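PDB 4HWF: BAG family molecular chaperone regulator 3 from Arabidopsis thaliana, which probably acts as a co-chaperone that binds the ATPase domain of HSP70/HSC70 chaperones and regulates programmed cell death and stress responses, here represented by its BAG domain. Local coordinates for residues A55-G60 against R66-Q71. Residues are numbered along the deposited sequence; the frame is centred on the assembly and turned at random.
Sequences AIIADG and RKMQVQ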
loop_
_atom_site.group_PDB
_atom_site.type_symbol
_atom_site.label_atom_id
_atom_site.label_comp_id
_atom_site.label_asym_id
_atom_site.label_seq_id
_atom_site.Cartn_x
_atom_site.Cartn_y
_atom_site.Cartn_z
ATOM N N ALA A 55 -3.719 -8.054 10.496
ATOM C CA ALA A 55 -4.501 -9.029 11.257
ATOM C C ALA A 55 -3.574 -10.100 11.870
ATOM O O ALA A 55 -3.798 -10.586 12.989
ATOM C CB ALA A 55 -5.563 -9.676 10.354
ATOM N N ILE A 56 -2.532 -10.464 11.132
ATOM C CA ILE A 56 -1.537 -11.409 11.644
ATOM C C ILE A 56 -0.691 -10.779 12.761
ATOM O O ILE A 56 -0.535 -11.346 13.846
ATOM C CB ILE A 56 -0.622 -11.941 10.495
ATOM C CG1 ILE A 56 -1.404 -12.898 9.587
ATOM C CG2 ILE A 56 0.619 -12.623 11.058
ATOM C CD1 ILE A 56 -0.802 -13.046 8.197
ATOM N N ILE A 57 -0.164 -9.601 12.501
ATOM C CA ILE A 57 0.660 -8.904 13.480
ATOM C C ILE A 57 -0.097 -8.680 14.798
ATOM O O ILE A 57 0.433 -8.948 15.888
ATOM C CB ILE A 57 1.149 -7.565 12.920
ATOM C CG1 ILE A 57 2.154 -7.795 11.775
ATOM C CG2 ILE A 57 1.761 -6.694 14.017
ATOM C CD1 ILE A 57 2.412 -6.532 10.957
ATOM N N ALA A 58 -1.341 -8.210 14.693
ATOM C CA ALA A 58 -2.139 -7.891 15.880
ATOM C C ALA A 58 -2.880 -9.094 16.461
ATOM O O ALA A 58 -3.590 -8.971 17.461
ATOM C CB ALA A 58 -3.110 -6.756 15.570
ATOM N N ASP A 59 -2.715 -10.255 15.840
ATOM C CA ASP A 59 -3.492 -11.438 16.202
ATOM C C ASP A 59 -4.992 -11.080 16.292
ATOM O O ASP A 59 -5.699 -11.504 17.215
ATOM C CB ASP A 59 -2.987 -12.046 17.517
ATOM C CG ASP A 59 -3.441 -13.486 17.717
ATOM O OD1 ASP A 59 -3.692 -14.195 16.714
ATOM O OD2 ASP A 59 -3.528 -13.918 18.888
ATOM N N GLY A 60 -5.446 -10.257 15.345
ATOM C CA GLY A 60 -6.860 -9.952 15.186
ATOM C C GLY A 60 -7.430 -8.862 16.077
ATOM O O GLY A 60 -8.630 -8.585 16.026
ATOM N N ARG A 66 -6.064 -0.685 14.008
ATOM C CA ARG A 66 -6.328 0.701 13.684
ATOM C C ARG A 66 -5.167 1.590 14.119
ATOM O O ARG A 66 -4.780 2.511 13.406
ATOM C CB ARG A 66 -7.614 1.185 14.343
ATOM C CG ARG A 66 -7.868 2.658 14.082
ATOM C CD ARG A 66 -9.329 3.025 14.271
ATOM N NE ARG A 66 -9.614 4.350 13.729
ATOM C CZ ARG A 66 -10.839 4.853 13.589
ATOM N NH1 ARG A 66 -11.902 4.138 13.953
ATOM N NH2 ARG A 66 -10.998 6.073 13.082
ATOM N N LYS A 67 -4.613 1.295 15.287
ATOM C CA LYS A 67 -3.491 2.057 15.833
ATOM C C LYS A 67 -2.232 1.962 14.952
ATOM O O LYS A 67 -1.596 2.967 14.673
ATOM C CB LYS A 67 -3.194 1.570 17.250
ATOM C CG LYS A 67 -2.087 2.315 17.973
ATOM C CD LYS A 67 -1.876 1.719 19.367
ATOM C CE LYS A 67 -0.829 2.491 20.164
ATOM N NZ LYS A 67 -0.633 1.894 21.524
ATOM N N MET A 68 -1.874 0.749 14.539
ATOM C CA MET A 68 -0.740 0.539 13.638
ATOM C C MET A 68 -0.921 1.330 12.335
ATOM O O MET A 68 0.023 1.949 11.842
ATOM C CB MET A 68 -0.545 -0.962 13.340
ATOM C CG MET A 68 0.002 -1.793 14.518
ATOM S SD MET A 68 -0.373 -3.592 14.420
ATOM C CE MET A 68 -0.536 -3.685 12.720
ATOM N N GLN A 69 -2.128 1.296 11.771
ATOM C CA GLN A 69 -2.408 2.010 10.521
ATOM C C GLN A 69 -2.309 3.532 10.672
ATOM O O GLN A 69 -1.724 4.205 9.824
ATOM C CB GLN A 69 -3.773 1.623 9.952
ATOM C CG GLN A 69 -4.208 2.420 8.731
ATOM C CD GLN A 69 -3.352 2.144 7.490
ATOM O OE1 GLN A 69 -2.379 1.389 7.542
ATOM N NE2 GLN A 69 -3.719 2.761 6.374
ATOM N N VAL A 70 -2.886 4.077 11.737
ATOM C CA VAL A 70 -2.787 5.521 11.982
ATOM C C VAL A 70 -1.320 5.925 12.148
ATOM O O VAL A 70 -0.893 6.942 11.624
ATOM C CB VAL A 70 -3.602 5.963 13.224
ATOM C CG1 VAL A 70 -3.279 7.415 13.601
ATOM C CG2 VAL A 70 -5.086 5.796 12.967
ATOM N N GLN A 71 -0.547 5.100 12.850
ATOM C CA GLN A 71 0.873 5.362 13.095
ATOM C C GLN A 71 1.712 5.390 11.809
ATOM O O GLN A 71 2.518 6.304 11.605
ATOM C CB GLN A 71 1.442 4.306 14.053
ATOM C CG GLN A 71 2.794 4.654 14.694
ATOM C CD GLN A 71 3.980 4.560 13.737
ATOM O OE1 GLN A 71 4.086 3.627 12.924
ATOM N NE2 GLN A 71 4.888 5.535 13.833
#
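M68 reaches across to I57 and A58 at the turn between helices 36-57 and 62-86 of the BAG domain, a three-helix bundle. Helix 36-57 ends here in a Schellman motif: G60 N bonds back to A55 O at 2.9 Å and D59 N to I56 O at 3.1 Å, with D59 at positive phi. The chain then reverses into helix 62-86, and M68 sits nearly two turns into it. The contacts between the two segments are few and apolar. On the buried side A58 presents its methyl to the sulfur, CB to M68 SD being 4.3 Å, while L64 and M65 of helix 62-86 also touch A58; D54 is a further neighbour of M68. The solvent side belongs to I57, whose side chain runs at a slant to the methionine, yet the shorter contact lies here. On another face of helix 36-57, I56 instead packs on I7 and I10 of helix 3-29, so adjacent isoleucines serve different helix pairs. With its CG1 branch beside the backbone N (chi1 -68°), I57 sends the other branch, CG2, to within 3.8 Å of M68 SD. The bend at chi3 (25°) places M68 CE 4.0 Å from that same I57 CG2.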